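PDB 4CIC: transcriptional regulator, badm/rrf2 family from Thermincola potens, which probably binds DNA as a helix-turn-helix transcription regulator of the Rrf2 family, with a presumed part in controlling iron-sulfur cluster biogenesis. Local coordinates for residues 30-33 against 34-37; 76-80 against 81-85; 125-128 against 129-133. The protein carries 3 engineered substitutions. One frame throughout, in Å; residues are numbered along the deposited sequence.

Contact 1: 30-33 against 34-37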
loop_
_atom_site.group_PDB
_atom_site.type_symbol
_atom_site.label_atom_id
_atom_site.label_comp_id
_atom_site.label_asym_id
_atom_site.label_seq_id
_atom_site.Cartn_x
_atom_site.Cartn_y
_atom_site.Cartn_z
ATOM N N VAL A 30 -11.227 -27.766 -11.199
ATOM C CA VAL A 30 -12.435 -27.506 -10.432
ATOM C C VAL A 30 -13.295 -26.484 -11.162
ATOM O O VAL A 30 -12.810 -25.725 -11.997
ATOM C CB VAL A 30 -12.118 -27.016 -9.009
ATOM C CG1 VAL A 30 -11.402 -28.113 -8.225
ATOM C CG2 VAL A 30 -11.266 -25.739 -9.060
ATOM N N SER A 31 -14.584 -26.474 -10.857
ATOM C CA SER A 31 -15.488 -25.552 -11.517
ATOM C C SER A 31 -15.384 -24.164 -10.898
ATOM O O SER A 31 -15.020 -24.020 -9.726
ATOM C CB SER A 31 -16.924 -26.047 -11.401
ATOM O OG SER A 31 -17.353 -26.027 -10.053
ATOM N N LEU A 32 -15.717 -23.136 -11.673
ATOM C CA LEU A 32 -15.758 -21.789 -11.118
ATOM C C LEU A 32 -16.794 -21.683 -10.004
ATOM O O LEU A 32 -16.568 -21.008 -9.007
ATOM C CB LEU A 32 -16.020 -20.738 -12.198
ATOM C CG LEU A 32 -14.819 -20.460 -13.102
ATOM C CD1 LEU A 32 -14.987 -19.138 -13.838
ATOM C CD2 LEU A 32 -13.525 -20.471 -12.290
ATOM N N LYS A 33 -17.927 -22.358 -10.171
ATOM C CA LYS A 33 -18.953 -22.349 -9.129
ATOM C C LYS A 33 -18.398 -22.839 -7.792
ATOM O O LYS A 33 -18.709 -22.271 -6.741
ATOM C CB LYS A 33 -20.157 -23.202 -9.530
ATOM C CG LYS A 33 -21.217 -23.282 -8.445
ATOM C CD LYS A 33 -22.306 -24.287 -8.790
ATOM C CE LYS A 33 -23.281 -24.450 -7.630
ATOM N NZ LYS A 33 -24.381 -25.401 -7.954
ATOM N N SER A 34 -17.575 -23.887 -7.832
ATOM C CA SER A 34 -17.007 -24.430 -6.602
ATOM C C SER A 34 -16.048 -23.445 -5.941
ATOM O O SER A 34 -15.996 -23.350 -4.712
ATOM C CB SER A 34 -16.319 -25.783 -6.843
ATOM O OG SER A 34 -15.072 -25.635 -7.523
ATOM N N ILE A 35 -15.292 -22.714 -6.754
ATOM C CA ILE A 35 -14.384 -21.689 -6.219
ATOM C C ILE A 35 -15.190 -20.586 -5.547
ATOM O O ILE A 35 -14.889 -20.158 -4.422
ATOM C CB ILE A 35 -13.496 -21.083 -7.323
ATOM C CG1 ILE A 35 -12.512 -22.132 -7.859
ATOM C CG2 ILE A 35 -12.719 -19.860 -6.783
ATOM C CD1 ILE A 35 -11.734 -21.666 -9.092
ATOM N N ALA A 36 -16.228 -20.130 -6.238
ATOM C CA ALA A 36 -17.060 -19.047 -5.718
ATOM C C ALA A 36 -17.708 -19.485 -4.417
ATOM O O ALA A 36 -17.852 -18.702 -3.493
ATOM C CB ALA A 36 -18.117 -18.651 -6.737
ATOM N N GLU A 37 -18.072 -20.762 -4.341
ATOM C CA GLU A 37 -18.740 -21.285 -3.160
ATOM C C GLU A 37 -17.785 -21.342 -1.968
ATOM O O GLU A 37 -18.145 -20.981 -0.853
ATOM C CB GLU A 37 -19.294 -22.688 -3.444
ATOM C CG GLU A 37 -20.490 -23.062 -2.607
ATOM C CD GLU A 37 -21.795 -22.688 -3.277
ATOM O OE1 GLU A 37 -21.999 -23.090 -4.445
ATOM O OE2 GLU A 37 -22.615 -21.989 -2.642
#
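V30 lays its CG2 methyl across the side chain of I35 at about a right angle, 4.0 Å from I35 CG1, while its CB rests against the hydroxyl of S34. Between these two residues the backbone enters helix 32-39, and S31 is the N-cap. With chi1 at 66°, S31 OG sits between its own backbone N and carbonyl carbon, which turns the hydroxyl forward over the first turn, where it accepts the N-H of S34 at 3.1 Å (S34 N to S31 OG). The serine three residues on answers: S34 OG donates to S31 O at 2.7 Å, approaching 17° off the carbonyl plane. The same S31 O takes I35 N at 3.3 Å, so two good donors hold this oxygen. With S31 replaced by an alanine, the N-H of S34 would probably lose its capping acceptor and the helix start would be less firmly fixed. This is the first turn of a helix in the helix-turn-helix domain of an Rrf2-family regulator; helix 43-55 packs next to it, meeting L32 through I50 and I35 through L46. On the side facing helix 43-55, L32 CD2 touches I35 CD1 at 3.9 Å, and A36 N bonds almost straight to L32 O at 2.9 Å. On the outer side K33 and E37 run side by side in the same direction. K33 is fully extended, and its CE comes within 3.7 Å of E37 OE1, but K33 NZ is 4.8 Å from E37 OE1, so any attraction between the two charges is probably weak at this solvent-exposed edge.

Contact 2: 76-80 against 81-85; sequences RDIKV and GDIIR. With NA (sodium ion), chain D.
A chi1 of -67° places CG of D82 opposite its own carbonyl carbon and beside its backbone N, which swings the carboxylate back over the start of helix 80-87 to meet K79. There D82 OD2 accepts K79 N at 3.0 Å, with a fairly straight N-H angle of 157°; the donor comes from above the carboxylate plane, 54° out of it. K79 is the N-cap residue, so this is the N3-to-N-cap half of a capping box; lysine at the cap contributes no side-chain acceptor. Carbon lies close to the same oxygen: K79 CB is 3.6 Å from D82 OD2, and the extended K79 side chain crosses that of D82 obliquely, its ammonium well beyond. K79 O receives weak bonds from the N-H groups of D82 and I83, and a stronger helical bond follows from I84 N to V80 O at 3.1 Å, in the carbonyl plane. Beneath this polar turn I78 and I83 cross at about a right angle, I78 CG2 to I83 CG1 at 3.9 Å, and both also lie on M18 of helix 9-23 and L133 of helix 133-143. At the far end R85 O binds a sodium ion at 2.5 Å, together with V86 O and E88 O. R85 NH2 makes salt bridges with E125 and D129; within the turn, D82 OD1 is a long 3.9 Å from R85 NH1. Thus D82 OD2 serves mainly the helix start, with R73 as a long, weak second partner, whereas the arginine's charge is probably balanced chiefly by E125 and D129.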
loop_
_atom_site.group_PDB
_atom_site.type_symbol
_atom_site.label_atom_id
_atom_site.label_comp_id
_atom_site.label_asym_id
_atom_site.label_seq_id
_atom_site.Cartn_x
_atom_site.Cartn_y
_atom_site.Cartn_z
ATOM N N ARG A 76 4.734 -22.890 -7.147
ATOM C CA ARG A 76 6.067 -22.365 -6.812
ATOM C C ARG A 76 6.582 -21.361 -7.848
ATOM O O ARG A 76 7.505 -20.586 -7.563
ATOM C CB ARG A 76 7.079 -23.500 -6.634
ATOM C CG ARG A 76 7.348 -24.268 -7.914
ATOM C CD ARG A 76 8.074 -25.598 -7.657
ATOM N NE ARG A 76 8.326 -26.254 -8.940
ATOM C CZ ARG A 76 9.465 -26.143 -9.617
ATOM N NH1 ARG A 76 10.466 -25.432 -9.114
ATOM N NH2 ARG A 76 9.606 -26.750 -10.786
ATOM N N ASP A 77 5.985 -21.377 -9.039
ATOM C CA ASP A 77 6.366 -20.460 -10.121
ATOM C C ASP A 77 5.374 -19.304 -10.296
ATOM O O ASP A 77 5.383 -18.632 -11.327
ATOM C CB ASP A 77 6.495 -21.217 -11.445
ATOM C CG ASP A 77 7.640 -22.233 -11.426
ATOM O OD1 ASP A 77 8.705 -21.919 -10.840
ATOM O OD2 ASP A 77 7.481 -23.342 -11.987
ATOM N N ILE A 78 4.499 -19.096 -9.319
ATOM C CA ILE A 78 3.592 -17.946 -9.375
ATOM C C ILE A 78 3.777 -17.102 -8.125
ATOM O O ILE A 78 3.383 -17.518 -7.035
ATOM C CB ILE A 78 2.097 -18.389 -9.499
ATOM C CG1 ILE A 78 1.908 -19.241 -10.749
ATOM C CG2 ILE A 78 1.186 -17.146 -9.548
ATOM C CD1 ILE A 78 0.534 -19.898 -10.854
ATOM N N LYS A 79 4.354 -15.906 -8.280
ATOM C CA LYS A 79 4.446 -14.952 -7.174
ATOM C C LYS A 79 3.125 -14.211 -7.003
ATOM O O LYS A 79 2.410 -13.992 -7.970
ATOM C CB LYS A 79 5.547 -13.903 -7.436
ATOM C CG LYS A 79 6.929 -14.490 -7.560
ATOM C CD LYS A 79 7.909 -13.475 -8.094
ATOM C CE LYS A 79 9.290 -14.091 -8.245
ATOM N NZ LYS A 79 10.287 -13.076 -8.716
ATOM N N VAL A 80 2.790 -13.819 -5.778
ATOM C CA VAL A 80 1.578 -13.042 -5.574
ATOM C C VAL A 80 1.667 -11.763 -6.412
ATOM O O VAL A 80 0.682 -11.314 -6.999
ATOM C CB VAL A 80 1.350 -12.708 -4.090
ATOM C CG1 VAL A 80 0.143 -11.818 -3.939
ATOM C CG2 VAL A 80 1.123 -14.007 -3.312
ATOM N N GLY A 81 2.853 -11.181 -6.460
ATOM C CA GLY A 81 3.064 -9.999 -7.278
ATOM C C GLY A 81 2.772 -10.181 -8.766
ATOM O O GLY A 81 2.364 -9.225 -9.434
ATOM N N ASP A 82 3.017 -11.381 -9.296
ATOM C CA ASP A 82 2.689 -11.701 -10.691
ATOM C C ASP A 82 1.185 -11.575 -10.914
ATOM O O ASP A 82 0.735 -11.118 -11.960
ATOM C CB ASP A 82 3.034 -13.154 -11.055
ATOM C CG ASP A 82 4.528 -13.460 -11.060
ATOM O OD1 ASP A 82 5.345 -12.533 -11.243
ATOM O OD2 ASP A 82 4.876 -14.665 -10.917
ATOM N N ILE A 83 0.405 -12.062 -9.956
ATOM C CA ILE A 83 -1.039 -12.007 -10.074
ATOM C C ILE A 83 -1.491 -10.542 -10.052
ATOM O O ILE A 83 -2.309 -10.111 -10.868
ATOM C CB ILE A 83 -1.706 -12.758 -8.908
ATOM C CG1 ILE A 83 -1.288 -14.232 -8.930
ATOM C CG2 ILE A 83 -3.200 -12.545 -8.943
ATOM C CD1 ILE A 83 -1.651 -14.971 -7.638
ATOM N N ILE A 84 -0.936 -9.771 -9.122
ATOM C CA ILE A 84 -1.297 -8.365 -9.007
ATOM C C ILE A 84 -0.908 -7.604 -10.282
ATOM O O ILE A 84 -1.687 -6.815 -10.795
ATOM C CB ILE A 84 -0.633 -7.731 -7.766
ATOM C CG1 ILE A 84 -1.166 -8.393 -6.478
ATOM C CG2 ILE A 84 -0.859 -6.236 -7.730
ATOM C CD1 ILE A 84 -2.667 -8.484 -6.403
ATOM N N ARG A 85 0.287 -7.840 -10.802
ATOM C CA ARG A 85 0.690 -7.190 -12.055
ATOM C C ARG A 85 -0.253 -7.456 -13.233
ATOM O O ARG A 85 -0.576 -6.550 -14.012
ATOM C CB ARG A 85 2.107 -7.583 -12.441
ATOM C CG ARG A 85 3.166 -6.844 -11.662
ATOM C CD ARG A 85 4.535 -7.206 -12.166
ATOM N NE ARG A 85 5.559 -6.775 -11.231
ATOM C CZ ARG A 85 6.066 -7.556 -10.286
ATOM N NH1 ARG A 85 5.639 -8.804 -10.173
ATOM N NH2 ARG A 85 6.999 -7.092 -9.463
HETATM NA NA NA D . -1.887 -5.931 -16.090
#

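Contact 3: 125-128 against 129-133; sequences EEVL and DSITL
D129 overlaps the backbone of E125 one turn earlier: its N-H bonds to E125 O at 3.0 Å, and its carboxylate folds back beside that carbonyl, crossing the E125 side chain obliquely. D129 OD2 rests 3.7 Å from E125 CG, and the two carboxylate planes stand 69° apart. The like charges come as near as 4.1 Å, E125 OE2 to D129 OD2, yet both oxygens make salt bridges to R85 NH2, which probably offsets their repulsion. S130 follows with OG in the position between its backbone N and carbonyl carbon (chi1 76°), from which the hydroxyl reaches back and donates to V127 O at 2.6 Å. S130 N bonds to the same oxygen at 2.9 Å, but from 63° above the carbonyl plane, so one carbonyl near the C-terminal end of the helix is gripped by both the amide and the hydroxyl of a single residue. I131 then lies alongside V127, pointing the same way, with I131 CD1 3.9 Å from V127 CG1. T132 is the N-cap of the next helix, and L133 opens it. The stretch thus links helix 112-129 to helix 133-143: L128 and I131 lean on V80 of helix 80-87, L133 packs on M18 of helix 9-23, and V127, L128 and I131 face S123, V120 and V116 of the second subunit.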
loop_
_atom_site.group_PDB
_atom_site.type_symbol
_atom_site.label_atom_id
_atom_site.label_comp_id
_atom_site.label_asym_id
_atom_site.label_seq_id
_atom_site.Cartn_x
_atom_site.Cartn_y
_atom_site.Cartn_z
ATOM N N GLU A 125 6.165 -4.078 -3.456
ATOM C CA GLU A 125 6.617 -4.936 -4.548
ATOM C C GLU A 125 7.550 -6.018 -4.025
ATOM O O GLU A 125 7.462 -7.193 -4.447
ATOM C CB GLU A 125 7.301 -4.117 -5.644
ATOM C CG GLU A 125 7.780 -4.952 -6.833
ATOM C CD GLU A 125 8.538 -4.114 -7.857
ATOM O OE1 GLU A 125 8.847 -2.940 -7.551
ATOM O OE2 GLU A 125 8.823 -4.627 -8.960
ATOM N N GLU A 126 8.416 -5.657 -3.080
ATOM C CA GLU A 126 9.327 -6.654 -2.525
ATOM C C GLU A 126 8.592 -7.750 -1.744
ATOM O O GLU A 126 8.909 -8.937 -1.897
ATOM C CB GLU A 126 10.417 -6.024 -1.659
ATOM C CG GLU A 126 11.723 -6.817 -1.721
ATOM C CD GLU A 126 12.427 -6.953 -0.379
ATOM O OE1 GLU A 126 12.085 -6.210 0.566
ATOM O OE2 GLU A 126 13.329 -7.814 -0.272
ATOM N N VAL A 127 7.627 -7.365 -0.908
ATOM C CA VAL A 127 6.868 -8.363 -0.153
ATOM C C VAL A 127 6.126 -9.283 -1.103
ATOM O O VAL A 127 6.226 -10.517 -0.980
ATOM C CB VAL A 127 5.841 -7.728 0.816
ATOM C CG1 VAL A 127 4.949 -8.808 1.438
ATOM C CG2 VAL A 127 6.558 -6.935 1.908
ATOM N N LEU A 128 5.423 -8.712 -2.079
ATOM C CA LEU A 128 4.555 -9.545 -2.926
ATOM C C LEU A 128 5.349 -10.420 -3.891
ATOM O O LEU A 128 4.861 -11.458 -4.362
ATOM C CB LEU A 128 3.520 -8.714 -3.673
ATOM C CG LEU A 128 2.540 -7.954 -2.757
ATOM C CD1 LEU A 128 1.590 -7.129 -3.573
ATOM C CD2 LEU A 128 1.785 -8.947 -1.875
ATOM N N ASP A 129 6.580 -10.023 -4.184
ATOM C CA ASP A 129 7.424 -10.873 -5.014
ATOM C C ASP A 129 8.113 -11.952 -4.187
ATOM O O ASP A 129 8.670 -12.894 -4.740
ATOM C CB ASP A 129 8.454 -10.025 -5.768
ATOM C CG ASP A 129 7.860 -9.342 -6.986
ATOM O OD1 ASP A 129 6.717 -9.695 -7.375
ATOM O OD2 ASP A 129 8.546 -8.474 -7.568
ATOM N N SER A 130 8.074 -11.813 -2.867
ATOM C CA SER A 130 8.777 -12.744 -1.990
ATOM C C SER A 130 7.890 -13.907 -1.592
ATOM O O SER A 130 8.352 -14.836 -0.937
ATOM C CB SER A 130 9.260 -12.034 -0.726
ATOM O OG SER A 130 8.183 -11.809 0.170
ATOM N N ILE A 131 6.618 -13.849 -1.982
ATOM C CA ILE A 131 5.657 -14.886 -1.583
ATOM C C ILE A 131 5.101 -15.564 -2.817
ATOM O O ILE A 131 4.569 -14.903 -3.705
ATOM C CB ILE A 131 4.478 -14.257 -0.799
ATOM C CG1 ILE A 131 4.994 -13.609 0.488
ATOM C CG2 ILE A 131 3.409 -15.296 -0.467
ATOM C CD1 ILE A 131 4.016 -12.622 1.116
ATOM N N THR A 132 5.191 -16.892 -2.882
ATOM C CA THR A 132 4.580 -17.592 -3.993
ATOM C C THR A 132 3.329 -18.321 -3.524
ATOM O O THR A 132 3.076 -18.440 -2.322
ATOM C CB THR A 132 5.500 -18.676 -4.597
ATOM O OG1 THR A 132 5.738 -19.692 -3.619
ATOM C CG2 THR A 132 6.826 -18.076 -5.043
ATOM N N LEU A 133 2.548 -18.816 -4.469
ATOM C CA LEU A 133 1.410 -19.652 -4.101
ATOM C C LEU A 133 1.864 -20.902 -3.345
ATOM O O LEU A 133 1.169 -21.348 -2.443
ATOM C CB LEU A 133 0.550 -19.982 -5.314
ATOM C CG LEU A 133 -0.180 -18.828 -6.026
ATOM C CD1 LEU A 133 -1.001 -19.384 -7.210
ATOM C CD2 LEU A 133 -1.092 -18.099 -5.046
#

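How the contacts relate
Contact 2 is the most buried of the three, whereas contacts 1 and 3 are only partly buried; contact 1 stands on the periphery of the DNA-binding fold, about 26 Å centre to centre from contact 3. Contacts 2 and 3 touch directly: a salt bridge from R85 joins them, and G81 N probably hydrogen-bonds to L128 O, 2.9 Å away. Both also reach the second subunit; contact 1 meets no other chain of the assembly. Two contacts open a helix: in contact 1 a serine hydroxyl caps an amide, in contact 2 an aspartate reaches back to the N-cap residue's N-H. Contact 3 instead finishes a helix, its serine hydroxyl serving as donor to a carbonyl.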